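Local coordinates for chintase (Rhizomucor miehei, PDB 5YUQ), which probably hydrolyses the beta-1,4 linkages of chitin, as a family 18 glycoside hydrolase with an active-site tunnel, at residues A[58-63]-A[98-103]; A[68-73]-A[104-109]; A[130-135]-A[167-172]; A[142-147]-A[172-177]; A[151-156]-A[216-221]. All blocks are in the same frame, centred on the assembly; numbering follows the deposited sequence.

Contact 1: A[58-63]-A[98-103]; sequences KSISLS and DLDGLN
Ile-60 and Asp-100 meet where two neighbouring parallel strands of the TIM barrel, 59-65 and 101-105, come together. Asp-100 holds the backbone of Ile-60 at two points. Its N donates to Ile-60 O at 2.9 Å, while its carboxylate swings back to accept Ile-60 N on OD2 at 2.8 Å. That second bond is nearly straight (161°) and uses the lone pair of OD2 that faces away from OD1. The carboxylate gets there because CG lies beside the residue's own N (chi1 -57°), bringing the group alongside the backbone N of Ile-60. OD2 also accepts a bond from His-54, which helps fix the rotation of the group.

Further along, Leu-62 O accepts Asn-103 N at 2.8 Å in an almost linear bond. The side chains then alternate between the two faces of the barrel wall. Leu-62 points outward toward helix 80-97, and its CB presses on Leu-99 CD1 at 3.5 Å, a tight carbon pair. Ser-61, Ser-63 and Asn-103 point inward. Ser-61 OG rides over the CA of Gly-101, binds His-24, and shares a water with Leu-102 O, weakly on the latter side. Asn-103 has Tyr-7 as a further partner for OD1 and Thr-146 for ND2. Across the strands, Ser-63 OG donates to Asn-103 OD1 at 2.8 Å, lying in the carbonyl plane on a lone pair.

Contact 2: A[68-73]-A[104-109]; sequences TGSLYF and LDWEYP
Phe-73 and Trp-106 form a buried aromatic contact, joined by one hydrogen bond from Glu-107 N to Ser-70 OG, at the carboxyl-terminal mouth of the barrel, where the loop after strand 59-65 meets the end of strand 101-105. The two rings make an offset stack: the Phe-73 ring and the five-membered ring of Trp-106 lie 13° from parallel with centroids 4.5 Å apart. The side chains run in opposite directions, so each places its own CB over the other's ring. Phe-73 CB sits 3.4 Å from the centroid of the Trp-106 five-membered ring, and Trp-106 CB sits 3.9 Å from the centroid of the Phe-73 ring, two reciprocal CH-pi contacts. In Trp-106 a chi1 of -177° puts CG beside the carbonyl carbon and the indole alongside Phe-73. Pro-109 CA lies near the rim of the opposite indole face, and Tyr-128 meets the indole edge-to-face.

Ser-70 supplies the polar part. Its OG accepts Glu-107 N at 2.9 Å in a bond close to linear (171°), and the same hydroxyl is hydrogen-bonded to Gly-66 O. The serine thus links the loop after strand 59-65 to the backbone of Glu-107, just before the cis peptide that leads into Tyr-108. Residues 104-107 are the last four of a DxxDxDxE-like signature of family 18, Asn-103 standing at the second Asp, and Glu-107 is the probable counterpart of the general acid; stack and serine bond are consistent with a second shell around that motif in a TIM-barrel chitinase.

Contact 3: A[130-135]-A[167-172]; sequences KLFKAL and DNWAST
Thr-172 presents its methyl to Phe-132 because chi1 of -56° sets CG2 opposite the residue's own N, while OG1 is turned back into its own turn. There OG1 donates to Asn-168 O at 2.7 Å, in the plane of that carbonyl, which leaves CG2 to rest against Phe-132 O at 3.7 Å and Phe-132 CB at 4.0 Å. Lys-133 reaches across by a different route: its chain is fully extended beyond CG, so CE comes to 3.7 Å from Asn-168 CB, the two side chains crossing at about a right angle. This is a contact of aliphatic carbons.

The segments belong to the helical layer outside the TIM barrel: helix 124-139 and the short, weakly bonded helix 168-172, their local axes 10.1 Å apart at 30°. Deeper in the interface, Trp-169 directs the far corner of its six-membered ring at Phe-132, CZ3 meeting CD2 at 3.7 Å. The rings meet obliquely, planes at 67°. Phe-132 also packs on Leu-104 of the barrel. Near the end of segment 167-172, Arg-136 of the longer helix hydrogen-bonds Thr-172 O.

Contact 4: A[142-147]-A[172-177]; sequences KTILTT and TVDAFY
Leu-145 and Asp-174 open the pairing of strands 144-147 and 175-177, which run parallel with local axes 4.9 Å apart and inclined at 36°, the twist of neighbouring strands in a TIM barrel; helix 168-172 completes this beta-alpha-beta unit. Asp-174 binds both polar backbone atoms of Leu-145. Its N donates to Leu-145 O at 2.8 Å, and its OD2 accepts Leu-145 N at 2.8 Å through the lone pair turned away from OD1. OD2 is also in a salt bridge with Arg-136, so it has two partners. Ala-175 N, 3.6 Å from Leu-145 O, is buried with no partner in the model. Regular pairing resumes beyond it: Thr-147 N donates to Ala-175 O, and Thr-147 O accepts Tyr-177 N at 2.7 Å.

Side chains on the inner face include Thr-146 and Tyr-177. Thr-146 CB makes a CH-pi contact over one face of the tyrosine ring, toward the rim, 4.2 Å from the centroid, while Thr-146 OG1 bonds to Asn-103. On the outer face, Thr-147 has OG1 anti to its N (chi1 174°), hydrogen-bonded to Leu-104 O and Tyr-128 OH. That rotation leaves the methyl on the Phe-176 side, with Thr-147 CG2 3.5 Å from Phe-176 CD2.

Contact 5: A[151-156]-A[216-221]; sequences TAPFND and KAWIAA
Pro-153 is the bump of this contact, and the hollow that receives it is lined by Ala-217, Trp-218 and Ala-221 at the end of helix 211-220, Ala-221 lying just after it. The two alanines, one turn apart, are small enough to let the proline ring settle between them. Pro-153 CD rests on Ala-217 CB at 3.9 Å, and Pro-153 CG meets Ala-221 CB at 3.6 Å. One face of the Trp-218 indole closes the hollow, with Pro-153 CA over its six-membered ring, 3.6 Å from the centroid, in a CH-pi contact.

Trp-218 is itself a wedge. With chi1 at -77° and chi2 at 90°, its broad plane lies against residues 151-154. Its far corner meets the next flat group edge-on: CH2 stands above the middle of the Phe-154 ring, with Phe-154 CE2 the nearest ring atom at 3.9 Å. The planes are perpendicular (90°), so this is an edge-to-face pair with centroids 5.2 Å apart. The indole also touches the Ala-152 to Pro-153 peptide, CZ2 3.4 Å from Ala-152 O, and its NE1 bonds to Pro-150 O, which fixes the rotation of the ring relative to the loop. Beyond, Phe-154 also touches Trp-169 and Tyr-128, linking this wedge to a wider aromatic cluster.

No hydrogen bond crosses between the two segments. Packing does the work between them, with the NE1 bond just outside, and it seats the loop that follows strand 144-149 on a barrel helix, a beta-alpha loop at the carboxyl-terminal rim of a TIM barrel, the rim that carries the substrate site in this family.

Overall arrangement
Contacts 1 and 4 are successive stretches of one barrel wall, their centres 10 Å apart, with strands 101-105 and 144-149 paired directly between them. Contact 2 extends strand 101-105 beyond contact 1 to the mouth, where the family 18 signature ends, and it too is tied to contact 4, Leu-104 N lying 2.8 Å from Thr-146 O in a backbone hydrogen bond. Contact 3 is the helical layer outside: it shares Thr-172 with contact 4, 9 Å away between centres. Contact 5 lies furthest from contact 1, about 25 Å between centres, yet Phe-154 touches Pro-109 of contact 2 and Thr-147 of contact 4.

Contact 1: A[58-63]-A[98-103]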
# COMPACT_ATOMS: atom_id res chain seq x y z
N LYS A 58 -20.18 -2.21 9.61
CA LYS A 58 -18.75 -2.19 9.30
C LYS A 58 -18.12 -0.83 9.52
O LYS A 58 -18.77 0.20 9.34
CB LYS A 58 -18.55 -2.62 7.85
CG LYS A 58 -19.12 -3.98 7.54
CD LYS A 58 -18.35 -5.10 8.22
CE LYS A 58 -19.05 -6.44 8.03
NZ LYS A 58 -18.20 -7.61 8.38
N SER A 59 -16.85 -0.84 9.90
CA SER A 59 -16.09 0.39 10.12
C SER A 59 -15.52 0.92 8.81
O SER A 59 -15.09 0.15 7.95
CB SER A 59 -14.94 0.13 11.09
OG SER A 59 -15.41 -0.12 12.40
N ILE A 60 -15.50 2.24 8.67
CA ILE A 60 -14.91 2.85 7.48
C ILE A 60 -14.03 4.03 7.84
O ILE A 60 -14.41 4.89 8.63
CB ILE A 60 -16.00 3.25 6.43
CG1 ILE A 60 -15.36 3.99 5.24
CG2 ILE A 60 -17.09 4.10 7.06
CD1 ILE A 60 -16.25 3.99 3.99
N SER A 61 -12.82 4.04 7.29
CA SER A 61 -11.90 5.15 7.45
C SER A 61 -11.67 5.82 6.12
O SER A 61 -11.75 5.19 5.08
CB SER A 61 -10.54 4.66 7.96
OG SER A 61 -10.65 4.11 9.26
N LEU A 62 -11.37 7.11 6.16
CA LEU A 62 -10.91 7.83 4.97
C LEU A 62 -9.39 7.84 4.97
O LEU A 62 -8.77 8.15 5.99
CB LEU A 62 -11.43 9.26 4.99
CG LEU A 62 -11.01 10.17 3.84
CD1 LEU A 62 -11.53 9.65 2.52
CD2 LEU A 62 -11.50 11.58 4.11
N SER A 63 -8.81 7.47 3.83
CA SER A 63 -7.37 7.56 3.65
C SER A 63 -7.01 8.91 3.08
O SER A 63 -7.57 9.34 2.06
CB SER A 63 -6.86 6.44 2.75
OG SER A 63 -5.43 6.41 2.75
N ASP A 98 -19.26 11.15 8.84
CA ASP A 98 -19.53 10.18 9.90
C ASP A 98 -18.52 9.05 9.83
O ASP A 98 -18.87 7.88 9.94
CB ASP A 98 -20.96 9.64 9.78
CG ASP A 98 -21.42 8.92 11.02
OD1 ASP A 98 -20.93 9.23 12.12
OD2 ASP A 98 -22.29 8.03 10.90
N LEU A 99 -17.25 9.40 9.67
CA LEU A 99 -16.22 8.39 9.50
C LEU A 99 -15.84 7.77 10.83
O LEU A 99 -15.90 8.42 11.87
CB LEU A 99 -14.98 9.02 8.85
CG LEU A 99 -15.19 9.63 7.46
CD1 LEU A 99 -13.96 10.45 7.07
CD2 LEU A 99 -15.46 8.54 6.45
N ASP A 100 -15.44 6.51 10.78
CA ASP A 100 -14.98 5.81 11.97
C ASP A 100 -13.50 6.00 12.20
O ASP A 100 -12.98 5.65 13.27
CB ASP A 100 -15.28 4.33 11.84
CG ASP A 100 -16.74 4.09 11.62
OD1 ASP A 100 -17.52 4.42 12.54
OD2 ASP A 100 -17.12 3.60 10.53
N GLY A 101 -12.81 6.54 11.21
CA GLY A 101 -11.40 6.78 11.37
C GLY A 101 -10.73 7.50 10.23
O GLY A 101 -11.34 7.79 9.21
N LEU A 102 -9.45 7.79 10.43
CA LEU A 102 -8.62 8.40 9.40
C LEU A 102 -7.37 7.56 9.24
O LEU A 102 -6.74 7.19 10.23
CB LEU A 102 -8.23 9.82 9.79
CG LEU A 102 -9.34 10.87 9.79
CD1 LEU A 102 -8.84 12.15 10.48
CD2 LEU A 102 -9.79 11.16 8.36
N ASN A 103 -7.04 7.27 7.99
CA ASN A 103 -5.84 6.53 7.64
C ASN A 103 -4.91 7.51 6.93
O ASN A 103 -5.20 7.94 5.82
CB ASN A 103 -6.22 5.37 6.71
CG ASN A 103 -5.01 4.65 6.13
OD1 ASN A 103 -4.69 4.79 4.95
ND2 ASN A 103 -4.34 3.85 6.96
O HOH W 1 -8.03 4.43 10.12

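Contact 2: A[68-73]-A[104-109]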
# COMPACT_ATOMS: atom_id res chain seq x y z
N THR A 68 -0.13 10.54 -5.19
CA THR A 68 -0.23 11.86 -5.79
C THR A 68 -0.84 12.89 -4.85
O THR A 68 -1.03 14.04 -5.24
CB THR A 68 -1.04 11.84 -7.11
OG1 THR A 68 -2.37 11.39 -6.86
CG2 THR A 68 -0.39 10.92 -8.11
N GLY A 69 -1.13 12.47 -3.62
CA GLY A 69 -1.74 13.35 -2.64
C GLY A 69 -0.82 13.73 -1.49
O GLY A 69 -1.28 14.15 -0.44
N SER A 70 0.49 13.61 -1.70
CA SER A 70 1.44 13.83 -0.62
C SER A 70 2.30 15.08 -0.81
O SER A 70 3.24 15.30 -0.05
CB SER A 70 2.34 12.60 -0.45
OG SER A 70 1.59 11.50 0.07
N LEU A 71 1.95 15.92 -1.78
CA LEU A 71 2.76 17.10 -2.11
C LEU A 71 2.94 18.04 -0.93
O LEU A 71 4.02 18.61 -0.74
CB LEU A 71 2.12 17.90 -3.24
CG LEU A 71 2.21 17.34 -4.66
CD1 LEU A 71 1.38 18.18 -5.61
CD2 LEU A 71 3.66 17.31 -5.08
N TYR A 72 1.88 18.20 -0.14
CA TYR A 72 1.82 19.31 0.80
C TYR A 72 1.88 18.95 2.27
O TYR A 72 1.89 19.85 3.09
CB TYR A 72 0.58 20.16 0.52
CG TYR A 72 0.58 20.71 -0.88
CD1 TYR A 72 1.52 21.66 -1.27
CD2 TYR A 72 -0.35 20.29 -1.81
CE1 TYR A 72 1.54 22.15 -2.56
CE2 TYR A 72 -0.35 20.79 -3.10
CZ TYR A 72 0.60 21.72 -3.46
OH TYR A 72 0.62 22.22 -4.74
N PHE A 73 1.93 17.66 2.60
CA PHE A 73 2.01 17.25 4.01
C PHE A 73 3.12 18.00 4.77
O PHE A 73 2.88 18.55 5.84
CB PHE A 73 2.26 15.75 4.14
CG PHE A 73 1.02 14.89 4.09
CD1 PHE A 73 0.18 14.81 5.19
CD2 PHE A 73 0.74 14.12 2.98
CE1 PHE A 73 -0.96 13.99 5.15
CE2 PHE A 73 -0.38 13.31 2.94
CZ PHE A 73 -1.23 13.25 4.02
N LEU A 104 -3.79 7.87 7.55
CA LEU A 104 -2.91 8.86 6.95
C LEU A 104 -1.86 8.15 6.10
O LEU A 104 -1.18 7.24 6.57
CB LEU A 104 -2.27 9.76 8.01
CG LEU A 104 -3.29 10.49 8.90
CD1 LEU A 104 -2.60 11.55 9.76
CD2 LEU A 104 -4.42 11.09 8.09
N ASP A 105 -1.77 8.53 4.83
CA ASP A 105 -0.93 7.86 3.85
C ASP A 105 0.03 8.86 3.20
O ASP A 105 0.05 9.05 1.99
CB ASP A 105 -1.82 7.17 2.80
CG ASP A 105 -1.06 6.22 1.89
OD1 ASP A 105 0.13 5.92 2.14
OD2 ASP A 105 -1.66 5.75 0.91
N TRP A 106 0.83 9.50 4.03
CA TRP A 106 1.88 10.38 3.56
C TRP A 106 3.01 9.54 2.97
O TRP A 106 3.62 8.72 3.67
CB TRP A 106 2.38 11.18 4.76
CG TRP A 106 3.43 12.22 4.50
CD1 TRP A 106 4.08 12.47 3.32
CD2 TRP A 106 3.96 13.14 5.45
NE1 TRP A 106 4.98 13.51 3.49
CE2 TRP A 106 4.92 13.93 4.79
CE3 TRP A 106 3.70 13.38 6.81
CZ2 TRP A 106 5.62 14.95 5.43
CZ3 TRP A 106 4.40 14.38 7.45
CH2 TRP A 106 5.35 15.16 6.76
N GLU A 107 3.27 9.74 1.69
CA GLU A 107 4.30 9.00 0.99
C GLU A 107 5.34 9.99 0.45
O GLU A 107 5.23 10.40 -0.70
CB GLU A 107 3.69 8.17 -0.16
CG GLU A 107 2.63 7.18 0.33
CD GLU A 107 2.10 6.27 -0.78
OE1 GLU A 107 2.53 6.41 -1.94
OE2 GLU A 107 1.25 5.40 -0.48
N TYR A 108 6.36 10.38 1.24
CA TYR A 108 6.65 9.86 2.58
C TYR A 108 7.26 10.98 3.40
O TYR A 108 7.78 11.94 2.84
CB TYR A 108 7.69 8.73 2.49
CG TYR A 108 7.32 7.62 1.55
CD1 TYR A 108 6.56 6.54 1.98
CD2 TYR A 108 7.72 7.65 0.22
CE1 TYR A 108 6.21 5.52 1.13
CE2 TYR A 108 7.37 6.63 -0.65
CZ TYR A 108 6.62 5.57 -0.19
OH TYR A 108 6.27 4.54 -1.04
N PRO A 109 7.22 10.87 4.74
CA PRO A 109 7.91 11.88 5.55
C PRO A 109 9.39 12.00 5.19
O PRO A 109 10.09 10.99 5.06
CB PRO A 109 7.78 11.34 6.97
CG PRO A 109 6.50 10.55 6.95
CD PRO A 109 6.43 9.94 5.57

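Contact 3: A[130-135]-A[167-172]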
# COMPACT_ATOMS: atom_id res chain seq x y z
N LYS A 130 2.91 14.73 15.72
CA LYS A 130 2.17 15.85 16.28
C LYS A 130 0.77 15.89 15.69
O LYS A 130 -0.20 16.15 16.40
CB LYS A 130 2.89 17.17 16.00
CG LYS A 130 2.57 18.23 17.03
CD LYS A 130 3.41 19.48 16.84
CE LYS A 130 3.15 20.47 17.98
NZ LYS A 130 3.58 21.87 17.67
N LEU A 131 0.67 15.63 14.39
CA LEU A 131 -0.63 15.57 13.74
C LEU A 131 -1.53 14.49 14.34
O LEU A 131 -2.69 14.75 14.62
CB LEU A 131 -0.46 15.35 12.24
CG LEU A 131 -1.73 15.11 11.43
CD1 LEU A 131 -2.67 16.29 11.57
CD2 LEU A 131 -1.35 14.90 9.98
N PHE A 132 -1.00 13.29 14.53
CA PHE A 132 -1.81 12.23 15.12
C PHE A 132 -2.23 12.57 16.53
O PHE A 132 -3.35 12.26 16.94
CB PHE A 132 -1.06 10.90 15.09
CG PHE A 132 -1.25 10.14 13.82
CD1 PHE A 132 -2.47 9.55 13.52
CD2 PHE A 132 -0.20 9.99 12.93
CE1 PHE A 132 -2.64 8.83 12.34
CE2 PHE A 132 -0.36 9.27 11.75
CZ PHE A 132 -1.59 8.68 11.46
N LYS A 133 -1.34 13.20 17.29
CA LYS A 133 -1.70 13.60 18.64
C LYS A 133 -2.82 14.62 18.65
O LYS A 133 -3.72 14.56 19.48
CB LYS A 133 -0.49 14.18 19.37
CG LYS A 133 0.58 13.16 19.68
CD LYS A 133 1.68 13.82 20.48
CE LYS A 133 2.78 12.86 20.84
NZ LYS A 133 3.93 13.61 21.43
N ALA A 134 -2.75 15.58 17.73
CA ALA A 134 -3.80 16.58 17.62
C ALA A 134 -5.13 15.93 17.23
O ALA A 134 -6.18 16.28 17.77
CB ALA A 134 -3.41 17.64 16.61
N LEU A 135 -5.08 14.99 16.29
CA LEU A 135 -6.30 14.29 15.89
C LEU A 135 -6.86 13.46 17.03
O LEU A 135 -8.06 13.43 17.26
CB LEU A 135 -6.06 13.41 14.67
CG LEU A 135 -5.68 14.16 13.40
CD1 LEU A 135 -5.20 13.20 12.34
CD2 LEU A 135 -6.87 14.95 12.89
N ASP A 167 8.12 6.64 21.59
CA ASP A 167 7.12 5.65 21.98
C ASP A 167 5.71 6.22 22.00
O ASP A 167 4.75 5.49 22.22
CB ASP A 167 7.51 4.82 23.22
CG ASP A 167 7.41 5.58 24.53
OD1 ASP A 167 6.72 6.62 24.63
OD2 ASP A 167 8.02 5.09 25.51
N ASN A 168 5.59 7.51 21.73
CA ASN A 168 4.27 8.09 21.54
C ASN A 168 3.65 7.70 20.20
O ASN A 168 2.46 7.89 20.00
CB ASN A 168 4.32 9.61 21.68
CG ASN A 168 4.43 10.04 23.13
OD1 ASN A 168 3.42 10.23 23.81
ND2 ASN A 168 5.66 10.18 23.62
N TRP A 169 4.46 7.16 19.30
CA TRP A 169 3.87 6.62 18.07
C TRP A 169 2.93 5.48 18.42
O TRP A 169 1.76 5.51 18.07
CB TRP A 169 4.97 6.15 17.10
CG TRP A 169 5.45 7.24 16.19
CD1 TRP A 169 6.65 7.88 16.25
CD2 TRP A 169 4.73 7.80 15.09
NE1 TRP A 169 6.72 8.83 15.24
CE2 TRP A 169 5.56 8.79 14.51
CE3 TRP A 169 3.47 7.57 14.53
CZ2 TRP A 169 5.17 9.54 13.41
CZ3 TRP A 169 3.08 8.30 13.43
CH2 TRP A 169 3.92 9.29 12.88
N ALA A 170 3.44 4.49 19.13
CA ALA A 170 2.64 3.31 19.47
C ALA A 170 1.49 3.67 20.41
O ALA A 170 0.43 3.06 20.35
CB ALA A 170 3.52 2.22 20.07
N SER A 171 1.69 4.65 21.28
CA SER A 171 0.62 4.98 22.23
C SER A 171 -0.47 5.88 21.66
O SER A 171 -1.52 6.06 22.28
CB SER A 171 1.19 5.59 23.51
OG SER A 171 1.74 6.88 23.27
N THR A 172 -0.25 6.41 20.46
CA THR A 172 -1.21 7.35 19.87
C THR A 172 -1.93 6.75 18.68
O THR A 172 -3.13 6.92 18.52
CB THR A 172 -0.51 8.64 19.40
OG1 THR A 172 0.20 9.23 20.50
CG2 THR A 172 -1.52 9.65 18.87

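Contact 4: A[142-147]-A[172-177]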
# COMPACT_ATOMS: atom_id res chain seq x y z
N LYS A 142 -12.03 6.66 20.48
CA LYS A 142 -12.89 5.77 19.69
C LYS A 142 -12.52 5.77 18.16
O LYS A 142 -12.48 4.74 17.49
CB LYS A 142 -14.35 6.13 20.05
CG LYS A 142 -15.17 7.04 19.15
CD LYS A 142 -15.23 8.49 19.54
CE LYS A 142 -16.66 8.97 19.77
NZ LYS A 142 -16.93 10.41 19.52
N THR A 143 -12.14 6.93 17.70
CA THR A 143 -11.79 7.03 16.28
C THR A 143 -10.57 6.17 15.98
O THR A 143 -9.60 6.16 16.75
CB THR A 143 -11.51 8.49 15.89
OG1 THR A 143 -12.62 9.30 16.29
CG2 THR A 143 -11.33 8.61 14.39
N ILE A 144 -10.59 5.47 14.86
CA ILE A 144 -9.50 4.64 14.47
C ILE A 144 -8.48 5.47 13.68
O ILE A 144 -8.74 5.94 12.60
CB ILE A 144 -9.96 3.51 13.51
CG1 ILE A 144 -11.00 2.63 14.20
CG2 ILE A 144 -8.78 2.68 13.06
CD1 ILE A 144 -11.91 2.00 13.19
N LEU A 145 -7.31 5.67 14.30
CA LEU A 145 -6.25 6.43 13.65
C LEU A 145 -5.18 5.46 13.20
O LEU A 145 -4.57 4.75 14.00
CB LEU A 145 -5.65 7.47 14.59
CG LEU A 145 -6.61 8.57 15.06
CD1 LEU A 145 -5.93 9.50 16.07
CD2 LEU A 145 -7.12 9.37 13.88
N THR A 146 -4.99 5.39 11.89
CA THR A 146 -3.99 4.50 11.34
C THR A 146 -3.14 5.24 10.34
O THR A 146 -3.46 6.36 9.93
CB THR A 146 -4.61 3.26 10.65
OG1 THR A 146 -5.44 3.68 9.56
CG2 THR A 146 -5.43 2.45 11.64
N THR A 147 -2.04 4.61 9.96
CA THR A 147 -1.16 5.19 8.95
C THR A 147 -0.69 4.08 8.04
O THR A 147 -0.42 2.97 8.49
CB THR A 147 0.03 5.95 9.60
OG1 THR A 147 0.93 6.39 8.58
CG2 THR A 147 0.77 5.06 10.57
N THR A 172 -0.25 6.41 20.46
CA THR A 172 -1.21 7.35 19.87
C THR A 172 -1.93 6.75 18.68
O THR A 172 -3.13 6.92 18.52
CB THR A 172 -0.51 8.64 19.40
OG1 THR A 172 0.20 9.23 20.50
CG2 THR A 172 -1.52 9.65 18.87
N VAL A 173 -1.17 6.03 17.86
CA VAL A 173 -1.70 5.50 16.61
C VAL A 173 -2.17 4.06 16.80
O VAL A 173 -1.46 3.24 17.39
CB VAL A 173 -0.62 5.57 15.50
CG1 VAL A 173 -1.10 4.87 14.21
CG2 VAL A 173 -0.25 7.02 15.22
N ASP A 174 -3.36 3.75 16.31
CA ASP A 174 -3.91 2.42 16.53
C ASP A 174 -3.19 1.34 15.74
O ASP A 174 -2.93 0.26 16.27
CB ASP A 174 -5.41 2.41 16.22
CG ASP A 174 -6.19 3.29 17.15
OD1 ASP A 174 -6.08 3.08 18.38
OD2 ASP A 174 -6.85 4.23 16.67
N ALA A 175 -2.87 1.61 14.48
CA ALA A 175 -2.26 0.59 13.64
C ALA A 175 -1.45 1.18 12.52
O ALA A 175 -1.74 2.29 12.05
CB ALA A 175 -3.33 -0.36 13.06
N PHE A 176 -0.45 0.42 12.10
CA PHE A 176 0.49 0.84 11.08
C PHE A 176 0.38 -0.16 9.96
O PHE A 176 0.71 -1.35 10.13
CB PHE A 176 1.91 0.85 11.65
CG PHE A 176 2.10 1.82 12.79
CD1 PHE A 176 1.59 1.56 14.05
CD2 PHE A 176 2.81 3.00 12.60
CE1 PHE A 176 1.76 2.45 15.10
CE2 PHE A 176 3.00 3.91 13.64
CZ PHE A 176 2.47 3.64 14.90
N TYR A 177 -0.12 0.28 8.81
CA TYR A 177 -0.39 -0.61 7.69
C TYR A 177 0.83 -0.65 6.78
O TYR A 177 1.06 0.30 6.03
CB TYR A 177 -1.59 -0.12 6.87
CG TYR A 177 -2.94 -0.15 7.57
CD1 TYR A 177 -3.08 -0.54 8.89
CD2 TYR A 177 -4.09 0.22 6.87
CE1 TYR A 177 -4.33 -0.56 9.51
CE2 TYR A 177 -5.34 0.20 7.48
CZ TYR A 177 -5.45 -0.20 8.79
OH TYR A 177 -6.69 -0.22 9.38

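Contact 5: A[151-156]-A[216-221]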
# COMPACT_ATOMS: atom_id res chain seq x y z
N THR A 151 8.26 0.21 3.97
CA THR A 151 8.80 -1.05 4.49
C THR A 151 9.91 -0.86 5.53
O THR A 151 10.46 -1.84 6.05
CB THR A 151 9.31 -1.93 3.33
OG1 THR A 151 10.08 -1.12 2.45
CG2 THR A 151 8.12 -2.51 2.56
N ALA A 152 10.22 0.39 5.85
CA ALA A 152 11.12 0.69 6.95
C ALA A 152 10.56 1.87 7.71
O ALA A 152 9.84 2.69 7.13
CB ALA A 152 12.52 1.01 6.43
N PRO A 153 10.90 1.96 8.99
CA PRO A 153 10.38 3.07 9.78
C PRO A 153 10.58 4.46 9.20
O PRO A 153 11.55 4.68 8.54
CB PRO A 153 11.11 2.92 11.14
CG PRO A 153 11.39 1.51 11.26
CD PRO A 153 11.56 0.96 9.81
N PHE A 154 9.69 5.39 9.52
CA PHE A 154 9.73 6.75 8.99
C PHE A 154 11.11 7.38 9.09
O PHE A 154 11.83 7.19 10.08
CB PHE A 154 8.76 7.63 9.75
CG PHE A 154 7.33 7.23 9.62
CD1 PHE A 154 6.75 7.03 8.37
CD2 PHE A 154 6.54 7.06 10.76
CE1 PHE A 154 5.41 6.67 8.27
CE2 PHE A 154 5.21 6.71 10.66
CZ PHE A 154 4.64 6.52 9.42
N ASN A 155 11.47 8.15 8.07
CA ASN A 155 12.76 8.83 8.02
C ASN A 155 12.98 9.84 9.13
O ASN A 155 12.08 10.60 9.49
CB ASN A 155 12.95 9.55 6.69
CG ASN A 155 13.23 8.61 5.55
OD1 ASN A 155 13.45 7.41 5.75
ND2 ASN A 155 13.25 9.14 4.34
N ASP A 156 14.20 9.86 9.65
CA ASP A 156 14.56 10.85 10.65
C ASP A 156 14.99 12.16 9.98
O ASP A 156 14.76 12.36 8.79
CB ASP A 156 15.63 10.32 11.61
CG ASP A 156 16.95 10.02 10.93
OD1 ASP A 156 17.21 10.51 9.81
OD2 ASP A 156 17.75 9.29 11.54
N LYS A 216 9.95 -6.95 10.80
CA LYS A 216 11.04 -6.99 11.77
C LYS A 216 11.61 -5.61 12.02
O LYS A 216 11.92 -5.26 13.16
CB LYS A 216 12.16 -7.94 11.33
CG LYS A 216 11.75 -9.40 11.23
CD LYS A 216 11.08 -9.89 12.49
CE LYS A 216 10.66 -11.35 12.35
NZ LYS A 216 11.78 -12.18 11.83
N ALA A 217 11.73 -4.81 10.96
CA ALA A 217 12.28 -3.46 11.11
C ALA A 217 11.37 -2.57 11.95
O ALA A 217 11.84 -1.82 12.80
CB ALA A 217 12.53 -2.83 9.75
N TRP A 218 10.06 -2.68 11.73
CA TRP A 218 9.10 -1.86 12.47
C TRP A 218 8.99 -2.29 13.95
O TRP A 218 8.85 -1.45 14.82
CB TRP A 218 7.75 -1.72 11.79
CG TRP A 218 7.71 -0.78 10.66
CD1 TRP A 218 7.95 -1.07 9.31
CD2 TRP A 218 7.33 0.60 10.68
NE1 TRP A 218 7.74 0.02 8.55
CE2 TRP A 218 7.38 1.07 9.36
CE3 TRP A 218 6.99 1.49 11.68
CZ2 TRP A 218 7.08 2.35 9.04
CZ3 TRP A 218 6.70 2.72 11.37
CH2 TRP A 218 6.72 3.18 10.04
N ILE A 219 9.10 -3.57 14.18
CA ILE A 219 9.10 -4.06 15.56
C ILE A 219 10.38 -3.61 16.26
O ILE A 219 10.34 -3.13 17.41
CB ILE A 219 8.96 -5.60 15.63
CG1 ILE A 219 7.56 -6.04 15.18
CG2 ILE A 219 9.20 -6.10 17.06
CD1 ILE A 219 7.38 -7.54 15.09
N ALA A 220 11.51 -3.73 15.58
CA ALA A 220 12.80 -3.34 16.17
C ALA A 220 12.84 -1.86 16.55
O ALA A 220 13.51 -1.47 17.51
CB ALA A 220 13.95 -3.69 15.23
N ALA A 221 12.10 -1.04 15.81
CA ALA A 221 12.07 0.40 16.07
C ALA A 221 11.03 0.80 17.11
O ALA A 221 10.93 1.97 17.47
CB ALA A 221 11.85 1.17 14.77